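PDB 7A9X: RNA-binding protein RMD9, mitochondrial from Saccharomyces cerevisiae S288C, which binds a dodecameric sequence motif in the 3'-untranslated regions of mitochondrial mRNAs and takes part in their processing or stability. Local coordinates for residues I370-Y375 and T409-W414; G170-L175 and E208-G213. All blocks are in the same frame, centred on the assembly; numbering follows the deposited sequence.

Both contacts join neighbouring pentatricopeptide repeats, and both carry residues that hold the backbone of the bound RNA. Contact 2 lies early in the array, where helix 168-180, assigned to the first repeat, meets helix 209-223, assigned to the second; contact 1 lies further along, where the end of helix 357-374, assigned to the sixth, meets the end of helix 401-410, assigned to the seventh. Their centres are 43 Å apart, on opposite sides of the chain's centre, and their nearest atoms are about 29 Å from each other. The RNA spans this gap: H173 of contact 2 binds the phosphate of A4 and R410 of contact 1 that of U11, seven nucleotides on.

Contact 1: I370-Y375 and T409-W414; sequences IFFENY and TRASIW. With nucleotides of chain B.
The ring of F372 is sandwiched between F371 and the backbone of R410 and A411 in the tight part of the contact. One of its faces lies against that backbone, with CE1 of F372 3.5 Å from CA of A411 and CD2 of F372 3.4 Å from CB of R410, while CD1 of F371 sits over the centre of the opposite face. The edge of F372 is turned to the face of W414 in a T-shaped pair, the ring planes at 63° and the centroid of the six-membered ring of W414 5.0 Å from that of F372. CH2 of W414 also reaches the edge of F371, 4.1 Å from its CE1. NE1 of W414 donates to the backbone O of Y375, 2.7 Å away, in a nearly straight bond (173°) that lies close to the indole plane and ties this carbonyl to segment 409-414.

Beyond this aromatic cluster the packing thins. I413, exposed, brings only CD1 to 4.3 Å from O of F372. On the RNA side the chain of R410 bends at chi2 (-68°) and leads the guanidinium away, edge-on to the phosphate of U11, where NH2 donates to OP1 at 3.0 Å. T369 and, weakly, N365 engage its other nitrogens. Such helix-to-helix packing between consecutive repeats, with a basic side chain turned to the RNA backbone, fits the pentatricopeptide repeat solenoid.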
loop_
_atom_site.group_PDB
_atom_site.type_symbol
_atom_site.label_atom_id
_atom_site.label_comp_id
_atom_site.label_asym_id
_atom_site.label_seq_id
_atom_site.Cartn_x
_atom_site.Cartn_y
_atom_site.Cartn_z
ATOM N N ILE A 370 -4.460 -6.040 15.547
ATOM C CA ILE A 370 -3.862 -6.516 16.789
ATOM C C ILE A 370 -4.878 -6.463 17.927
ATOM O O ILE A 370 -4.920 -7.361 18.776
ATOM C CB ILE A 370 -2.596 -5.699 17.108
ATOM C CG1 ILE A 370 -1.565 -5.874 15.989
ATOM C CG2 ILE A 370 -2.014 -6.107 18.453
ATOM C CD1 ILE A 370 -0.396 -4.914 16.070
ATOM N N PHE A 371 -5.719 -5.425 17.955
ATOM C CA PHE A 371 -6.711 -5.300 19.023
ATOM C C PHE A 371 -7.626 -6.517 19.068
ATOM O O PHE A 371 -7.750 -7.184 20.102
ATOM C CB PHE A 371 -7.534 -4.021 18.848
ATOM C CG PHE A 371 -8.614 -3.852 19.887
ATOM C CD1 PHE A 371 -9.882 -4.385 19.693
ATOM C CD2 PHE A 371 -8.356 -3.172 21.065
ATOM C CE1 PHE A 371 -10.869 -4.237 20.657
ATOM C CE2 PHE A 371 -9.338 -3.019 22.029
ATOM C CZ PHE A 371 -10.594 -3.553 21.827
ATOM N N PHE A 372 -8.286 -6.819 17.949
ATOM C CA PHE A 372 -9.274 -7.890 17.946
ATOM C C PHE A 372 -8.649 -9.279 17.948
ATOM O O PHE A 372 -9.369 -10.258 18.170
ATOM C CB PHE A 372 -10.224 -7.710 16.762
ATOM C CG PHE A 372 -11.165 -6.547 16.927
ATOM C CD1 PHE A 372 -12.344 -6.689 17.638
ATOM C CD2 PHE A 372 -10.858 -5.306 16.394
ATOM C CE1 PHE A 372 -13.205 -5.620 17.804
ATOM C CE2 PHE A 372 -11.717 -4.236 16.553
ATOM C CZ PHE A 372 -12.894 -4.394 17.259
ATOM N N GLU A 373 -7.341 -9.397 17.717
ATOM C CA GLU A 373 -6.675 -10.657 18.024
ATOM C C GLU A 373 -6.476 -10.809 19.526
ATOM O O GLU A 373 -6.626 -11.908 20.069
ATOM C CB GLU A 373 -5.334 -10.751 17.298
ATOM C CG GLU A 373 -5.453 -10.949 15.800
ATOM C CD GLU A 373 -4.107 -11.129 15.134
ATOM O OE1 GLU A 373 -3.098 -11.252 15.861
ATOM O OE2 GLU A 373 -4.059 -11.147 13.887
ATOM N N ASN A 374 -6.155 -9.708 20.207
ATOM C CA ASN A 374 -5.968 -9.748 21.652
ATOM C C ASN A 374 -7.288 -10.013 22.369
ATOM O O ASN A 374 -7.361 -10.863 23.264
ATOM C CB ASN A 374 -5.341 -8.435 22.125
ATOM C CG ASN A 374 -4.995 -8.452 23.599
ATOM O OD1 ASN A 374 -4.050 -9.119 24.015
ATOM N ND2 ASN A 374 -5.753 -7.706 24.397
ATOM N N TYR A 375 -8.348 -9.305 21.982
ATOM C CA TYR A 375 -9.662 -9.456 22.603
ATOM C C TYR A 375 -10.563 -10.406 21.825
ATOM O O TYR A 375 -11.782 -10.220 21.776
ATOM C CB TYR A 375 -10.322 -8.090 22.767
ATOM C CG TYR A 375 -9.650 -7.225 23.809
ATOM C CD1 TYR A 375 -9.833 -7.471 25.167
ATOM C CD2 TYR A 375 -8.826 -6.168 23.437
ATOM C CE1 TYR A 375 -9.220 -6.688 26.126
ATOM C CE2 TYR A 375 -8.209 -5.378 24.388
ATOM C CZ TYR A 375 -8.409 -5.643 25.731
ATOM O OH TYR A 375 -7.796 -4.861 26.683
ATOM N N THR A 409 -14.990 -3.772 10.710
ATOM C CA THR A 409 -14.586 -4.944 9.938
ATOM C C THR A 409 -13.999 -6.020 10.843
ATOM O O THR A 409 -14.449 -7.173 10.837
ATOM C CB THR A 409 -13.566 -4.545 8.869
ATOM O OG1 THR A 409 -14.110 -3.516 8.032
ATOM C CG2 THR A 409 -13.192 -5.749 8.020
ATOM N N ARG A 410 -12.993 -5.654 11.635
ATOM C CA ARG A 410 -12.325 -6.613 12.504
ATOM C C ARG A 410 -13.210 -7.085 13.653
ATOM O O ARG A 410 -12.951 -8.156 14.210
ATOM C CB ARG A 410 -11.036 -6.001 13.051
ATOM C CG ARG A 410 -10.084 -5.493 11.975
ATOM C CD ARG A 410 -9.499 -6.638 11.155
ATOM N NE ARG A 410 -8.563 -6.161 10.139
ATOM C CZ ARG A 410 -8.829 -6.120 8.836
ATOM N NH1 ARG A 410 -7.917 -5.668 7.986
ATOM N NH2 ARG A 410 -10.001 -6.539 8.381
ATOM N N ALA A 411 -14.249 -6.324 14.013
ATOM C CA ALA A 411 -15.117 -6.723 15.116
ATOM C C ALA A 411 -16.022 -7.899 14.767
ATOM O O ALA A 411 -16.746 -8.379 15.645
ATOM C CB ALA A 411 -15.972 -5.540 15.574
ATOM N N SER A 412 -15.999 -8.373 13.519
ATOM C CA SER A 412 -16.809 -9.522 13.134
ATOM C C SER A 412 -16.433 -10.781 13.904
ATOM O O SER A 412 -17.238 -11.716 13.972
ATOM C CB SER A 412 -16.673 -9.774 11.632
ATOM O OG SER A 412 -15.314 -9.955 11.270
ATOM N N ILE A 413 -15.226 -10.827 14.473
ATOM C CA ILE A 413 -14.811 -11.973 15.276
ATOM C C ILE A 413 -15.693 -12.118 16.510
ATOM O O ILE A 413 -15.930 -13.235 16.987
ATOM C CB ILE A 413 -13.318 -11.836 15.645
ATOM C CG1 ILE A 413 -12.434 -12.204 14.452
ATOM C CG2 ILE A 413 -12.962 -12.695 16.842
ATOM C CD1 ILE A 413 -10.969 -12.378 14.812
ATOM N N TRP A 414 -16.212 -11.005 17.034
ATOM C CA TRP A 414 -17.057 -11.080 18.220
ATOM C C TRP A 414 -18.418 -11.693 17.912
ATOM O O TRP A 414 -19.031 -12.302 18.797
ATOM C CB TRP A 414 -17.221 -9.691 18.837
ATOM C CG TRP A 414 -16.012 -9.250 19.594
ATOM C CD1 TRP A 414 -14.938 -10.020 19.937
ATOM C CD2 TRP A 414 -15.742 -7.937 20.099
ATOM N NE1 TRP A 414 -14.017 -9.270 20.628
ATOM C CE2 TRP A 414 -14.487 -7.986 20.741
ATOM C CE3 TRP A 414 -16.438 -6.725 20.073
ATOM C CZ2 TRP A 414 -13.914 -6.870 21.349
ATOM C CZ3 TRP A 414 -15.868 -5.617 20.678
ATOM C CH2 TRP A 414 -14.618 -5.699 21.307
ATOM P P U B 11 -10.747 -4.812 4.792
ATOM O OP1 U B 11 -10.887 -6.054 5.598
ATOM O OP2 U B 11 -9.586 -4.668 3.876
ATOM O "O5'" U B 11 -12.079 -4.618 3.937
ATOM C "C5'" U B 11 -13.358 -4.746 4.534
ATOM C "C4'" U B 11 -14.455 -4.357 3.577
ATOM O "O4'" U B 11 -14.394 -2.930 3.312
ATOM C "C3'" U B 11 -14.391 -4.986 2.195
ATOM O "O3'" U B 11 -14.892 -6.310 2.161
ATOM C "C2'" U B 11 -15.189 -4.004 1.349
ATOM O "O2'" U B 11 -16.583 -4.181 1.550
ATOM C "C1'" U B 11 -14.780 -2.672 1.977
ATOM N N1 U B 11 -13.637 -2.055 1.271
ATOM C C2 U B 11 -13.875 -1.443 0.054
ATOM O O2 U B 11 -14.978 -1.386 -0.463
ATOM N N3 U B 11 -12.765 -0.891 -0.538
ATOM C C4 U B 11 -11.475 -0.893 -0.046
ATOM O O4 U B 11 -10.577 -0.358 -0.696
ATOM C C5 U B 11 -11.314 -1.547 1.215
ATOM C C6 U B 11 -12.375 -2.092 1.815
#

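Contact 2: G170-L175 and E208-G213; sequences GATHLL and EPKVVG. With nucleotides of chain B.
V211 meets three side chains of helix 170-175 in the apolar part of this contact, where two nearly parallel helical segments (13°) lie with their axes 9.2 Å apart. Its two methyls divide the work. CG2 of V211 comes within 3.6 Å of CG2 of T172 and also touches CB of A171, while CG1 of V211, anti to the backbone N (chi1 -176°), packs against CD1 of L175 at 3.8 Å. F206 covers A171 and L175, and W191 lies against V211.

T172 is split between two environments. Its methyl is turned to the neighbouring helix, where CG2 of T172 lies 3.7 Å from O of K210 and also meets the start of the lysine side chain; OG1 instead bonds to the carbonyl of Y169 in its own helix.

Polar contacts are made with the RNA. NE2 of H173 donates to OP1 of A4 at 2.7 Å, with the phosphate in the ring plane and a somewhat bent N-H...O angle of 152°. ND1, the other ring nitrogen, is hydrogen-bonded to ND1 of H116, and the ring of H113 stacks on H173, which together fix its rotation. Replacing this histidine with an alanine is likely to leave OP1 of A4 without its donor and ND1 of H116 without its mate. K210, extended beyond CG, carries NZ to 3.5 Å from N7 of A3, a proximity rather than a hydrogen bond.

The chemistry thus divides by partner: methyl groups join the two repeats, while an imidazole holds the RNA backbone and an ammonium group probably adds favourable charge nearby.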
loop_
_atom_site.group_PDB
_atom_site.type_symbol
_atom_site.label_atom_id
_atom_site.label_comp_id
_atom_site.label_asym_id
_atom_site.label_seq_id
_atom_site.Cartn_x
_atom_site.Cartn_y
_atom_site.Cartn_z
ATOM N N GLY A 170 21.680 6.844 -12.865
ATOM C CA GLY A 170 20.543 6.201 -13.502
ATOM C C GLY A 170 20.373 4.749 -13.115
ATOM O O GLY A 170 19.246 4.241 -13.076
ATOM N N ALA A 171 21.477 4.058 -12.818
ATOM C CA ALA A 171 21.390 2.657 -12.420
ATOM C C ALA A 171 20.686 2.504 -11.078
ATOM O O ALA A 171 19.919 1.554 -10.880
ATOM C CB ALA A 171 22.787 2.039 -12.368
ATOM N N THR A 172 20.929 3.430 -10.145
ATOM C CA THR A 172 20.304 3.333 -8.829
ATOM C C THR A 172 18.801 3.570 -8.906
ATOM O O THR A 172 18.024 2.873 -8.242
ATOM C CB THR A 172 20.941 4.324 -7.852
ATOM O OG1 THR A 172 20.912 5.642 -8.414
ATOM C CG2 THR A 172 22.373 3.930 -7.546
ATOM N N HIS A 173 18.369 4.561 -9.689
ATOM C CA HIS A 173 16.936 4.804 -9.813
ATOM C C HIS A 173 16.235 3.661 -10.537
ATOM O O HIS A 173 15.063 3.380 -10.255
ATOM C CB HIS A 173 16.676 6.131 -10.529
ATOM C CG HIS A 173 16.970 7.339 -9.692
ATOM N ND1 HIS A 173 16.119 7.786 -8.704
ATOM C CD2 HIS A 173 18.016 8.197 -9.703
ATOM C CE1 HIS A 173 16.632 8.864 -8.138
ATOM N NE2 HIS A 173 17.783 9.135 -8.726
ATOM N N LEU A 174 16.925 2.987 -11.461
ATOM C CA LEU A 174 16.320 1.855 -12.157
ATOM C C LEU A 174 16.077 0.697 -11.200
ATOM O O LEU A 174 14.972 0.143 -11.142
ATOM C CB LEU A 174 17.212 1.412 -13.316
ATOM C CG LEU A 174 16.648 0.317 -14.226
ATOM C CD1 LEU A 174 15.602 0.885 -15.176
ATOM C CD2 LEU A 174 17.756 -0.391 -14.996
ATOM N N LEU A 175 17.108 0.322 -10.437
ATOM C CA LEU A 175 17.014 -0.781 -9.490
ATOM C C LEU A 175 16.136 -0.445 -8.292
ATOM O O LEU A 175 15.433 -1.327 -7.789
ATOM C CB LEU A 175 18.418 -1.184 -9.029
ATOM C CG LEU A 175 19.346 -1.591 -10.176
ATOM C CD1 LEU A 175 20.802 -1.576 -9.745
ATOM C CD2 LEU A 175 18.942 -2.954 -10.697
ATOM N N GLU A 208 29.531 0.964 -9.209
ATOM C CA GLU A 208 29.872 2.113 -8.390
ATOM C C GLU A 208 29.361 1.924 -6.961
ATOM O O GLU A 208 28.389 1.196 -6.734
ATOM C CB GLU A 208 29.285 3.386 -8.996
ATOM C CG GLU A 208 29.924 3.783 -10.321
ATOM C CD GLU A 208 29.313 5.036 -10.914
ATOM O OE1 GLU A 208 29.419 5.220 -12.146
ATOM O OE2 GLU A 208 28.729 5.836 -10.151
ATOM N N PRO A 209 30.006 2.567 -5.980
ATOM C CA PRO A 209 29.628 2.334 -4.572
ATOM C C PRO A 209 28.162 2.586 -4.261
ATOM O O PRO A 209 27.574 1.842 -3.465
ATOM C CB PRO A 209 30.542 3.304 -3.809
ATOM C CG PRO A 209 31.739 3.447 -4.682
ATOM C CD PRO A 209 31.229 3.381 -6.096
ATOM N N LYS A 210 27.548 3.613 -4.855
ATOM C CA LYS A 210 26.154 3.895 -4.527
ATOM C C LYS A 210 25.220 2.831 -5.086
ATOM O O LYS A 210 24.142 2.602 -4.526
ATOM C CB LYS A 210 25.752 5.282 -5.026
ATOM C CG LYS A 210 25.869 5.501 -6.525
ATOM C CD LYS A 210 25.363 6.891 -6.875
ATOM C CE LYS A 210 25.701 7.284 -8.299
ATOM N NZ LYS A 210 25.290 8.691 -8.572
ATOM N N VAL A 211 25.611 2.171 -6.179
ATOM C CA VAL A 211 24.821 1.055 -6.685
ATOM C C VAL A 211 25.028 -0.177 -5.812
ATOM O O VAL A 211 24.084 -0.931 -5.544
ATOM C CB VAL A 211 25.171 0.772 -8.158
ATOM C CG1 VAL A 211 24.271 -0.319 -8.719
ATOM C CG2 VAL A 211 25.059 2.041 -8.990
ATOM N N VAL A 212 26.264 -0.403 -5.359
ATOM C CA VAL A 212 26.527 -1.506 -4.438
ATOM C C VAL A 212 25.751 -1.311 -3.143
ATOM O O VAL A 212 25.219 -2.270 -2.569
ATOM C CB VAL A 212 28.040 -1.637 -4.174
ATOM C CG1 VAL A 212 28.313 -2.772 -3.194
ATOM C CG2 VAL A 212 28.789 -1.858 -5.477
ATOM N N GLY A 213 25.666 -0.064 -2.669
ATOM C CA GLY A 213 24.913 0.211 -1.457
ATOM C C GLY A 213 23.460 -0.208 -1.561
ATOM O O GLY A 213 22.908 -0.792 -0.627
ATOM P P A B 4 18.710 11.772 -6.413
ATOM O OP1 A B 4 19.419 10.837 -7.322
ATOM O OP2 A B 4 17.338 12.224 -6.749
ATOM O "O5'" A B 4 18.624 11.132 -4.955
ATOM C "C5'" A B 4 19.782 10.664 -4.279
ATOM C "C4'" A B 4 19.643 10.809 -2.783
ATOM O "O4'" A B 4 19.741 12.211 -2.412
ATOM C "C3'" A B 4 18.316 10.361 -2.188
ATOM O "O3'" A B 4 18.238 8.960 -1.993
ATOM C "C2'" A B 4 18.246 11.164 -0.896
ATOM O "O2'" A B 4 19.068 10.583 0.105
ATOM C "C1'" A B 4 18.873 12.488 -1.334
ATOM N N9 A B 4 17.843 13.432 -1.799
ATOM C C8 A B 4 17.595 13.842 -3.087
ATOM N N7 A B 4 16.593 14.681 -3.186
ATOM C C5 A B 4 16.148 14.829 -1.878
ATOM C C6 A B 4 15.109 15.588 -1.310
ATOM N N6 A B 4 14.294 16.375 -2.017
ATOM N N1 A B 4 14.932 15.513 0.027
ATOM C C2 A B 4 15.748 14.724 0.740
ATOM N N3 A B 4 16.760 13.964 0.321
ATOM C C4 A B 4 16.908 14.063 -1.012
ATOM P P A B 3 24.359 11.667 -4.504
ATOM O OP1 A B 3 23.717 11.431 -3.184
ATOM O OP2 A B 3 24.932 10.524 -5.260
ATOM O "O5'" A B 3 23.288 12.378 -5.440
ATOM C "C5'" A B 3 22.573 13.519 -4.996
ATOM C "C4'" A B 3 21.808 14.151 -6.129
ATOM O "O4'" A B 3 22.736 14.606 -7.146
ATOM C "C3'" A B 3 20.857 13.228 -6.877
ATOM O "O3'" A B 3 19.610 13.088 -6.214
ATOM C "C2'" A B 3 20.756 13.887 -8.248
ATOM O "O2'" A B 3 19.851 14.981 -8.215
ATOM C "C1'" A B 3 22.173 14.438 -8.428
ATOM N N9 A B 3 23.036 13.526 -9.200
ATOM C C8 A B 3 23.839 12.518 -8.723
ATOM N N7 A B 3 24.495 11.876 -9.658
ATOM C C5 A B 3 24.099 12.503 -10.831
ATOM C C6 A B 3 24.438 12.292 -12.180
ATOM N N6 A B 3 25.287 11.349 -12.591
ATOM N N1 A B 3 23.864 13.093 -13.105
ATOM C C2 A B 3 23.012 14.039 -12.696
ATOM N N3 A B 3 22.615 14.336 -11.460
ATOM C C4 A B 3 23.201 13.521 -10.565
#